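Long-range contacts in endoglucanase (Bacillus akibai, PDB 1UWW), which hydrolyses internal beta-1,4-glucosidic linkages of cellulose and related glucans; the chain here is its family 28 carbohydrate-binding module, which binds non-crystalline cellulose: residues A[59-70]-A[168-176]; A[107-116]-A[147-157]. All blocks are in the same frame, centred on the assembly; numbering follows the deposited sequence.

Interaction 1 of 2, residues A[59-70]-A[168-176]; sequences YPEVKPSDNWAT and IIFADVESD. With CA (calcium ion), chain F.
The loop that carries the chain from strand 50-58 to strand 73-77, from one sheet of a beta sandwich to the other, folds down on the end of strand 165-173, and Tyr59 of the loop stacks there on Asp172. Ring and carboxylate planes lie only 4° apart, and Asp172 CB sits 3.5 Å from the centroid of the Tyr59 ring, a CH-pi contact over the face. A tyrosine suits this place because its far end is also used: Tyr59 OH donates to Phe170 O at 2.8 Å, approaching from above the carbonyl plane.

Asp172 is gripped from several directions. Its CG stands anti to the backbone N (chi1 -171°), which turns the carboxylate toward Lys63, whose NZ forms a 2.6 Å salt bridge with the syn lone pair of Asp172 OD2. A bend at chi2 brings the long lysine chain back so that NZ also donates to Ser175 O at 2.7 Å, in the carbonyl plane, and to Pro60 O. With three acceptors round it, the ammonium group ties loop and strand end together. Asp172 OD1 accepts from Ser175 N, an Asx motif, and from Ser175 OG on the opposite face of the carboxylate; the two bonds probably steady it against the ring.

Farther along, apolar groups take over. Ile169 CD1 lies over the six-membered ring of Trp68, 3.3 Å from Trp68 CZ3, while the small Ala171 CB touches Trp68 CD1 at 3.6 Å. A water bridges Asn67 O, Thr70 OG1 and Asp172 N. Glu61 holds a calcium ion through both carboxylate oxygens, and Asp66 forms a salt bridge to Lys124 of the second subunit. The contact thus fixes a sheet-to-sheet connection of the beta sandwich, the fold of this carbohydrate-binding module, to a strand end.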
loop_
_atom_site.group_PDB
_atom_site.type_symbol
_atom_site.label_atom_id
_atom_site.label_comp_id
_atom_site.label_asym_id
_atom_site.label_seq_id
_atom_site.Cartn_x
_atom_site.Cartn_y
_atom_site.Cartn_z
ATOM N N TYR A 59 0.213 -16.743 -8.798
ATOM C CA TYR A 59 1.064 -16.682 -7.623
ATOM C C TYR A 59 1.302 -18.070 -7.017
ATOM O O TYR A 59 0.429 -18.930 -7.087
ATOM C CB TYR A 59 0.444 -15.783 -6.558
ATOM C CG TYR A 59 0.299 -14.301 -6.931
ATOM C CD1 TYR A 59 1.412 -13.494 -7.159
ATOM C CD2 TYR A 59 -0.935 -13.715 -7.025
ATOM C CE1 TYR A 59 1.256 -12.127 -7.461
ATOM C CE2 TYR A 59 -1.082 -12.367 -7.317
ATOM C CZ TYR A 59 0.009 -11.593 -7.525
ATOM O OH TYR A 59 -0.165 -10.255 -7.833
ATOM N N PRO A 60 2.457 -18.261 -6.377
ATOM C CA PRO A 60 2.749 -19.536 -5.709
ATOM C C PRO A 60 1.972 -19.662 -4.424
ATOM O O PRO A 60 1.571 -18.664 -3.823
ATOM C CB PRO A 60 4.255 -19.441 -5.453
ATOM C CG PRO A 60 4.469 -17.994 -5.235
ATOM C CD PRO A 60 3.609 -17.335 -6.290
ATOM N N GLU A 61 1.728 -20.903 -3.992
ATOM C CA GLU A 61 1.098 -21.154 -2.702
ATOM C C GLU A 61 2.033 -20.863 -1.540
ATOM O O GLU A 61 1.600 -20.342 -0.507
ATOM C CB GLU A 61 0.615 -22.597 -2.631
ATOM C CG GLU A 61 -0.573 -22.796 -3.542
ATOM C CD GLU A 61 -1.281 -24.110 -3.341
ATOM O OE1 GLU A 61 -1.256 -24.661 -2.214
ATOM O OE2 GLU A 61 -1.870 -24.585 -4.333
ATOM N N VAL A 62 3.307 -21.174 -1.716
ATOM C CA VAL A 62 4.316 -20.816 -0.714
ATOM C C VAL A 62 4.676 -19.343 -0.920
ATOM O O VAL A 62 5.173 -18.970 -1.968
ATOM C CB VAL A 62 5.560 -21.721 -0.797
ATOM C CG1 VAL A 62 6.650 -21.230 0.155
ATOM C CG2 VAL A 62 5.189 -23.184 -0.471
ATOM N N LYS A 63 4.394 -18.526 0.095
ATOM C CA LYS A 63 4.552 -17.066 0.026
ATOM C C LYS A 63 5.912 -16.657 0.595
ATOM O O LYS A 63 6.137 -16.838 1.807
ATOM C CB LYS A 63 3.462 -16.384 0.861
ATOM C CG LYS A 63 2.050 -16.852 0.586
ATOM C CD LYS A 63 1.674 -16.704 -0.895
ATOM C CE LYS A 63 0.200 -17.033 -1.141
ATOM N NZ LYS A 63 -0.176 -16.826 -2.553
ATOM N N PRO A 64 6.825 -16.107 -0.215
ATOM C CA PRO A 64 8.044 -15.491 0.344
ATOM C C PRO A 64 7.761 -14.360 1.338
ATOM O O PRO A 64 6.758 -13.652 1.205
ATOM C CB PRO A 64 8.759 -14.946 -0.894
ATOM C CG PRO A 64 8.270 -15.805 -2.022
ATOM C CD PRO A 64 6.832 -16.086 -1.689
ATOM N N SER A 65 8.632 -14.175 2.327
ATOM C CA SER A 65 8.416 -13.109 3.305
ATOM C C SER A 65 8.592 -11.731 2.667
ATOM O O SER A 65 7.929 -10.780 3.085
ATOM C CB SER A 65 9.329 -13.258 4.516
ATOM O OG SER A 65 10.675 -13.129 4.141
ATOM N N ASP A 66 9.443 -11.645 1.642
ATOM C CA ASP A 66 9.488 -10.453 0.780
ATOM C C ASP A 66 8.199 -10.446 -0.047
ATOM O O ASP A 66 8.077 -11.196 -1.007
ATOM C CB ASP A 66 10.727 -10.469 -0.124
ATOM C CG ASP A 66 10.772 -9.291 -1.114
ATOM O OD1 ASP A 66 9.855 -8.441 -1.095
ATOM O OD2 ASP A 66 11.692 -9.151 -1.954
ATOM N N ASN A 67 7.257 -9.589 0.337
ATOM C CA ASN A 67 5.940 -9.533 -0.293
ATOM C C ASN A 67 5.906 -9.077 -1.757
ATOM O O ASN A 67 4.847 -9.131 -2.379
ATOM C CB ASN A 67 4.999 -8.646 0.537
ATOM C CG ASN A 67 4.519 -9.336 1.797
ATOM O OD1 ASN A 67 3.969 -10.439 1.744
ATOM N ND2 ASN A 67 4.710 -8.682 2.946
ATOM N N TRP A 68 7.027 -8.587 -2.286
ATOM C CA TRP A 68 7.153 -8.203 -3.690
ATOM C C TRP A 68 7.983 -9.177 -4.531
ATOM O O TRP A 68 8.076 -9.028 -5.741
ATOM C CB TRP A 68 7.746 -6.795 -3.818
ATOM C CG TRP A 68 6.800 -5.668 -3.522
ATOM C CD1 TRP A 68 5.497 -5.740 -3.101
ATOM C CD2 TRP A 68 7.093 -4.291 -3.646
ATOM N NE1 TRP A 68 4.980 -4.475 -2.953
ATOM C CE2 TRP A 68 5.944 -3.569 -3.276
ATOM C CE3 TRP A 68 8.230 -3.585 -4.017
ATOM C CZ2 TRP A 68 5.893 -2.181 -3.289
ATOM C CZ3 TRP A 68 8.183 -2.189 -4.015
ATOM C CH2 TRP A 68 7.012 -1.515 -3.674
ATOM N N ALA A 69 8.546 -10.224 -3.927
ATOM C CA ALA A 69 9.330 -11.171 -4.722
ATOM C C ALA A 69 8.562 -11.827 -5.880
ATOM O O ALA A 69 9.152 -12.033 -6.920
ATOM C CB ALA A 69 9.941 -12.234 -3.840
ATOM N N THR A 70 7.294 -12.173 -5.675
ATOM C CA THR A 70 6.494 -12.855 -6.692
ATOM C C THR A 70 5.670 -11.908 -7.572
ATOM O O THR A 70 4.906 -12.372 -8.418
ATOM C CB THR A 70 5.511 -13.814 -6.038
ATOM O OG1 THR A 70 4.609 -13.084 -5.221
ATOM C CG2 THR A 70 6.215 -14.810 -5.091
ATOM N N ILE A 168 4.991 -0.345 -12.160
ATOM C CA ILE A 168 3.705 -0.720 -11.590
ATOM C C ILE A 168 3.910 -2.112 -11.046
ATOM O O ILE A 168 4.263 -3.033 -11.810
ATOM C CB ILE A 168 2.544 -0.674 -12.618
ATOM C CG1 ILE A 168 2.481 0.711 -13.272
ATOM C CG2 ILE A 168 1.255 -0.978 -11.928
ATOM C CD1 ILE A 168 1.465 0.816 -14.352
ATOM N N ILE A 169 3.695 -2.272 -9.751
ATOM C CA ILE A 169 3.937 -3.518 -9.032
ATOM C C ILE A 169 2.614 -4.126 -8.670
ATOM O O ILE A 169 1.760 -3.453 -8.091
ATOM C CB ILE A 169 4.771 -3.231 -7.770
ATOM C CG1 ILE A 169 6.124 -2.616 -8.154
ATOM C CG2 ILE A 169 5.000 -4.548 -7.004
ATOM C CD1 ILE A 169 6.927 -2.069 -7.017
ATOM N N PHE A 170 2.421 -5.404 -8.985
ATOM C CA PHE A 170 1.164 -6.128 -8.768
ATOM C C PHE A 170 1.416 -7.194 -7.714
ATOM O O PHE A 170 1.794 -8.336 -8.043
ATOM C CB PHE A 170 0.667 -6.752 -10.066
ATOM C CG PHE A 170 0.351 -5.755 -11.140
ATOM C CD1 PHE A 170 1.336 -5.276 -11.965
ATOM C CD2 PHE A 170 -0.946 -5.294 -11.337
ATOM C CE1 PHE A 170 1.064 -4.391 -12.994
ATOM C CE2 PHE A 170 -1.230 -4.391 -12.356
ATOM C CZ PHE A 170 -0.223 -3.944 -13.177
ATOM N N ALA A 171 1.247 -6.865 -6.445
ATOM C CA ALA A 171 1.691 -7.737 -5.349
ATOM C C ALA A 171 0.580 -8.616 -4.787
ATOM O O ALA A 171 -0.556 -8.203 -4.632
ATOM C CB ALA A 171 2.274 -6.896 -4.243
ATOM N N ASP A 172 0.947 -9.845 -4.455
ATOM C CA ASP A 172 0.075 -10.829 -3.835
ATOM C C ASP A 172 -0.213 -10.471 -2.387
ATOM O O ASP A 172 0.705 -10.150 -1.627
ATOM C CB ASP A 172 0.808 -12.171 -3.893
ATOM C CG ASP A 172 -0.037 -13.355 -3.498
ATOM O OD1 ASP A 172 -1.267 -13.283 -3.416
ATOM O OD2 ASP A 172 0.568 -14.433 -3.255
ATOM N N VAL A 173 -1.472 -10.582 -1.989
ATOM C CA VAL A 173 -1.877 -10.498 -0.594
ATOM C C VAL A 173 -2.657 -11.771 -0.261
ATOM O O VAL A 173 -3.877 -11.804 -0.276
ATOM C CB VAL A 173 -2.786 -9.274 -0.331
ATOM C CG1 VAL A 173 -3.026 -9.114 1.157
ATOM C CG2 VAL A 173 -2.195 -7.985 -0.926
ATOM N N GLU A 174 -1.908 -12.832 0.033
ATOM C CA GLU A 174 -2.484 -14.112 0.449
ATOM C C GLU A 174 -3.524 -14.681 -0.551
ATOM O O GLU A 174 -4.540 -15.261 -0.156
ATOM C CB GLU A 174 -3.104 -13.999 1.861
ATOM C CG GLU A 174 -2.094 -13.737 2.977
ATOM C CD GLU A 174 -2.732 -13.527 4.365
ATOM O OE1 GLU A 174 -3.980 -13.650 4.530
ATOM O OE2 GLU A 174 -1.979 -13.222 5.312
ATOM N N SER A 175 -3.288 -14.485 -1.845
ATOM C CA SER A 175 -4.288 -14.867 -2.856
ATOM C C SER A 175 -3.902 -16.168 -3.535
ATOM O O SER A 175 -2.783 -16.640 -3.402
ATOM C CB SER A 175 -4.438 -13.804 -3.938
ATOM O OG SER A 175 -3.441 -13.950 -4.926
ATOM N N ASP A 176 -4.860 -16.727 -4.273
ATOM C CA ASP A 176 -4.609 -17.887 -5.118
ATOM C C ASP A 176 -4.823 -17.549 -6.582
ATOM O O ASP A 176 -5.079 -18.434 -7.419
ATOM C CB ASP A 176 -5.454 -19.072 -4.653
ATOM C CG ASP A 176 -6.925 -18.846 -4.766
ATOM O OD1 ASP A 176 -7.414 -17.733 -5.094
ATOM O OD2 ASP A 176 -7.732 -19.801 -4.526
HETATM CA CA CA F . -2.940 -26.475 -3.489
HETATM O O HOH W 1 3.801 -10.407 -4.675
HETATM O O HOH W 2 3.314 -14.669 -3.459
HETATM O O HOH W 3 -4.145 -24.734 -5.014
#

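Interaction 2 of 2, residues A[107-116]-A[147-157]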
loop_
_atom_site.group_PDB
_atom_site.type_symbol
_atom_site.label_atom_id
_atom_site.label_comp_id
_atom_site.label_asym_id
_atom_site.label_seq_id
_atom_site.Cartn_x
_atom_site.Cartn_y
_atom_site.Cartn_z
ATOM N N ILE A 107 -1.724 -3.032 -5.871
ATOM C CA ILE A 107 -1.059 -2.367 -6.986
ATOM C C ILE A 107 -0.365 -1.100 -6.468
ATOM O O ILE A 107 -1.020 -0.234 -5.852
ATOM C CB ILE A 107 -2.077 -2.026 -8.099
ATOM C CG1 ILE A 107 -2.734 -3.322 -8.590
ATOM C CG2 ILE A 107 -1.379 -1.298 -9.222
ATOM C CD1 ILE A 107 -3.772 -3.099 -9.638
ATOM N N ASN A 108 0.945 -0.988 -6.686
ATOM C CA ASN A 108 1.717 0.182 -6.310
ATOM C C ASN A 108 2.401 0.800 -7.494
ATOM O O ASN A 108 2.673 0.165 -8.499
ATOM C CB ASN A 108 2.763 -0.188 -5.251
ATOM C CG ASN A 108 2.150 -0.415 -3.862
ATOM O OD1 ASN A 108 2.057 -1.542 -3.425
ATOM N ND2 ASN A 108 1.637 0.668 -3.231
ATOM N N LEU A 109 2.628 2.097 -7.390
ATOM C CA LEU A 109 3.201 2.893 -8.462
ATOM C C LEU A 109 4.454 3.580 -7.939
ATOM O O LEU A 109 4.415 4.268 -6.916
ATOM C CB LEU A 109 2.174 3.927 -8.891
ATOM C CG LEU A 109 2.576 4.952 -9.940
ATOM C CD1 LEU A 109 2.834 4.315 -11.274
ATOM C CD2 LEU A 109 1.470 6.031 -10.100
ATOM N N VAL A 110 5.548 3.419 -8.664
ATOM C CA VAL A 110 6.867 3.913 -8.292
ATOM C C VAL A 110 7.459 4.656 -9.472
ATOM O O VAL A 110 7.257 4.280 -10.631
ATOM C CB VAL A 110 7.809 2.756 -7.879
ATOM C CG1 VAL A 110 9.238 3.242 -7.600
ATOM C CG2 VAL A 110 7.233 2.033 -6.685
ATOM N N PHE A 111 8.131 5.771 -9.202
ATOM C CA PHE A 111 8.993 6.430 -10.162
ATOM C C PHE A 111 10.412 6.444 -9.643
ATOM O O PHE A 111 10.652 6.280 -8.444
ATOM C CB PHE A 111 8.546 7.883 -10.408
ATOM C CG PHE A 111 7.135 8.014 -10.881
ATOM C CD1 PHE A 111 6.786 7.726 -12.193
ATOM C CD2 PHE A 111 6.138 8.422 -10.022
ATOM C CE1 PHE A 111 5.466 7.860 -12.610
ATOM C CE2 PHE A 111 4.836 8.554 -10.458
ATOM C CZ PHE A 111 4.521 8.263 -11.737
ATOM N N GLN A 112 11.360 6.654 -10.527
ATOM C CA GLN A 112 12.763 6.685 -10.119
ATOM C C GLN A 112 13.500 7.967 -10.567
ATOM O O GLN A 112 14.475 7.897 -11.331
ATOM C CB GLN A 112 13.453 5.428 -10.650
ATOM C CG GLN A 112 12.799 4.126 -10.235
ATOM C CD GLN A 112 13.742 2.964 -10.376
ATOM O OE1 GLN A 112 13.685 2.229 -11.349
ATOM N NE2 GLN A 112 14.643 2.820 -9.417
ATOM N N PRO A 113 13.088 9.124 -10.058
ATOM C CA PRO A 113 13.765 10.391 -10.380
ATOM C C PRO A 113 15.207 10.396 -9.840
ATOM O O PRO A 113 15.385 10.218 -8.648
ATOM C CB PRO A 113 12.944 11.454 -9.639
ATOM C CG PRO A 113 12.173 10.691 -8.593
ATOM C CD PRO A 113 11.993 9.313 -9.096
ATOM N N PRO A 114 16.213 10.593 -10.693
ATOM C CA PRO A 114 17.598 10.711 -10.190
ATOM C C PRO A 114 17.785 11.810 -9.145
ATOM O O PRO A 114 18.694 11.703 -8.328
ATOM C CB PRO A 114 18.402 11.021 -11.455
ATOM C CG PRO A 114 17.619 10.433 -12.538
ATOM C CD PRO A 114 16.153 10.656 -12.162
ATOM N N THR A 115 16.943 12.837 -9.152
ATOM C CA THR A 115 17.029 13.894 -8.135
ATOM C C THR A 115 16.424 13.527 -6.779
ATOM O O THR A 115 16.594 14.290 -5.815
ATOM C CB THR A 115 16.363 15.190 -8.618
ATOM O OG1 THR A 115 14.993 14.935 -8.974
ATOM C CG2 THR A 115 17.012 15.710 -9.870
ATOM N N ASN A 116 15.666 12.427 -6.694
ATOM C CA ASN A 116 15.192 11.908 -5.402
ATOM C C ASN A 116 15.558 10.462 -5.129
ATOM O O ASN A 116 14.695 9.627 -4.840
ATOM C CB ASN A 116 13.671 12.072 -5.214
ATOM C CG ASN A 116 13.275 12.144 -3.727
ATOM O OD1 ASN A 116 13.360 13.217 -3.104
ATOM N ND2 ASN A 116 12.880 11.003 -3.146
ATOM N N VAL A 147 -8.295 1.646 -12.320
ATOM C CA VAL A 147 -7.221 1.930 -11.387
ATOM C C VAL A 147 -6.900 3.424 -11.460
ATOM O O VAL A 147 -6.728 3.961 -12.529
ATOM C CB VAL A 147 -6.010 1.057 -11.660
ATOM C CG1 VAL A 147 -4.858 1.383 -10.703
ATOM C CG2 VAL A 147 -6.429 -0.416 -11.561
ATOM N N LYS A 148 -6.930 4.088 -10.310
ATOM C CA LYS A 148 -6.691 5.533 -10.241
ATOM C C LYS A 148 -5.814 5.768 -9.022
ATOM O O LYS A 148 -6.238 5.487 -7.917
ATOM C CB LYS A 148 -8.027 6.284 -10.133
ATOM C CG LYS A 148 -7.966 7.776 -10.076
ATOM C CD LYS A 148 -9.387 8.378 -10.175
ATOM C CE LYS A 148 -9.420 9.893 -10.314
ATOM N NZ LYS A 148 -10.611 10.346 -11.098
ATOM N N ILE A 149 -4.566 6.174 -9.265
ATOM C CA ILE A 149 -3.576 6.322 -8.196
ATOM C C ILE A 149 -3.137 7.786 -8.136
ATOM O O ILE A 149 -2.705 8.351 -9.124
ATOM C CB ILE A 149 -2.363 5.387 -8.416
ATOM C CG1 ILE A 149 -2.829 3.903 -8.391
ATOM C CG2 ILE A 149 -1.302 5.614 -7.364
ATOM C CD1 ILE A 149 -1.838 2.924 -8.911
ATOM N N ASN A 150 -3.272 8.384 -6.953
ATOM C CA ASN A 150 -2.992 9.790 -6.747
ATOM C C ASN A 150 -1.486 10.031 -6.701
ATOM O O ASN A 150 -0.773 9.477 -5.868
ATOM C CB ASN A 150 -3.655 10.259 -5.455
ATOM C CG ASN A 150 -3.593 11.766 -5.267
ATOM O OD1 ASN A 150 -2.544 12.383 -5.422
ATOM N ND2 ASN A 150 -4.743 12.369 -4.947
ATOM N N VAL A 151 -1.019 10.858 -7.622
ATOM C CA VAL A 151 0.375 11.304 -7.648
ATOM C C VAL A 151 0.577 12.768 -7.220
ATOM O O VAL A 151 1.707 13.192 -7.002
ATOM C CB VAL A 151 1.024 11.078 -9.032
ATOM C CG1 VAL A 151 1.114 9.576 -9.344
ATOM C CG2 VAL A 151 0.264 11.797 -10.145
ATOM N N ARG A 152 -0.510 13.517 -7.128
ATOM C CA ARG A 152 -0.494 14.861 -6.547
ATOM C C ARG A 152 0.050 14.801 -5.124
ATOM O O ARG A 152 0.765 15.713 -4.686
ATOM C CB ARG A 152 -1.902 15.444 -6.597
ATOM C CG ARG A 152 -2.031 16.870 -6.061
ATOM C CD ARG A 152 -1.041 17.840 -6.630
ATOM N NE ARG A 152 -0.924 17.769 -8.080
ATOM C CZ ARG A 152 0.073 18.318 -8.763
ATOM N NH1 ARG A 152 1.013 19.002 -8.123
ATOM N NH2 ARG A 152 0.181 18.196 -10.076
ATOM N N ASP A 153 -0.210 13.695 -4.441
ATOM C CA ASP A 153 0.197 13.504 -3.049
ATOM C C ASP A 153 1.650 13.095 -2.861
ATOM O O ASP A 153 2.094 12.931 -1.711
ATOM C CB ASP A 153 -0.770 12.534 -2.364
ATOM C CG ASP A 153 -2.150 13.167 -2.133
ATOM O OD1 ASP A 153 -2.263 14.412 -2.276
ATOM O OD2 ASP A 153 -3.174 12.525 -1.841
ATOM N N ILE A 154 2.430 12.981 -3.931
ATOM C CA ILE A 154 3.871 12.749 -3.803
ATOM C C ILE A 154 4.540 14.088 -3.571
ATOM O O ILE A 154 4.686 14.881 -4.486
ATOM C CB ILE A 154 4.444 12.035 -5.068
ATOM C CG1 ILE A 154 3.763 10.678 -5.289
ATOM C CG2 ILE A 154 5.954 11.796 -4.948
ATOM C CD1 ILE A 154 4.080 10.014 -6.608
ATOM N N THR A 155 4.993 14.320 -2.344
ATOM C CA THR A 155 5.612 15.599 -2.006
ATOM C C THR A 155 7.063 15.696 -2.385
ATOM O O THR A 155 7.569 16.815 -2.475
ATOM C CB THR A 155 5.495 15.918 -0.521
ATOM O OG1 THR A 155 6.171 14.913 0.250
ATOM C CG2 THR A 155 4.033 15.906 -0.078
ATOM N N ASN A 156 7.736 14.576 -2.634
ATOM C CA ASN A 156 9.162 14.613 -2.980
ATOM C C ASN A 156 9.422 14.682 -4.472
ATOM O O ASN A 156 10.526 14.389 -4.941
ATOM C CB ASN A 156 9.896 13.421 -2.386
ATOM C CG ASN A 156 10.495 13.730 -1.038
ATOM O OD1 ASN A 156 11.047 14.820 -0.812
ATOM N ND2 ASN A 156 10.411 12.773 -0.146
ATOM N N ILE A 157 8.397 15.051 -5.230
ATOM C CA ILE A 157 8.607 15.489 -6.601
ATOM C C ILE A 157 7.916 16.824 -6.768
ATOM O O ILE A 157 7.096 17.221 -5.963
ATOM C CB ILE A 157 8.094 14.474 -7.674
ATOM C CG1 ILE A 157 6.571 14.347 -7.629
ATOM C CG2 ILE A 157 8.804 13.105 -7.547
ATOM C CD1 ILE A 157 5.993 13.375 -8.617
HETATM O O HOH W 4 13.202 14.970 -6.641
#
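Strands 107-111 and 147-150 face each other from different sheets, their axes 8.6 Å apart at closest approach and crossing at -47°, with Leu109 opposite Ile149; no hydrogen bond joins the two segments, so branched and aromatic side chains make the joint. Leu109 is its middle. With CG anti to the backbone N (chi1 176°), the leucine brings CD2 to two partners at once, 3.6 Å from Val151 CG1 and 3.9 Å from Ile149 CG2. Ile149 also touches Ile107, its CD1 lying 4.3 Å from Ile107 CG2, and Ile107 CD1 meets Val147 CG2 beyond. The beta-branched Ile107, Val147 and Ile149 suit extended strands and offer methyls to the layer between the sheets.

Phe111 presents an edge rather than a face: its CE2 is 4.0 Å from Val151 CG1, and Ile154 CD1 also lies near the ring plane. Val151 and Ile154 are the ends of a type I turn, and Asn150 OD1 braces its start by accepting from Asp153 N, an Asx motif. Past the strands Pro113 CG still meets Ile157 CG2, and then two asparagines pack without bonding: Asn116 OD1 rests 3.5 Å from Asn156 CB, the two amide planes 34° apart, while a water bound to Thr115 OG1 reaches Asn156 O.

Asn156 ND2 donates to Asn116 O of the second subunit, so this end belongs to the dimer interface. Within the chain, strand 104-111 runs between strands 165-173 and 120-129, and strand 142-150 beside strand 88-97; Met166, Val89 and Phe91 from these neighbours close round the apolar row.

Interaction 2 is the buried one: it joins the two sheets through apolar contacts, with polar side chains meeting across it only at its loop end, Asn116 against Asn156. Interaction 1 is only partly buried and depends on a salt bridge, direct hydrogen bonds and bridging waters, with aromatic packing beside them, as suits a loop at the border of the fold. Their centres lie 22 Å apart, yet they share a sheet, since strands 165-173 and 104-111 are neighbours in it; Ile169 N lies 2.9 Å from Asn108 O, a probable hydrogen bond, and Phe170 packs on Ile107. Along the chain, interaction 2 is nested inside the loop closed by interaction 1. Both also touch the second subunit.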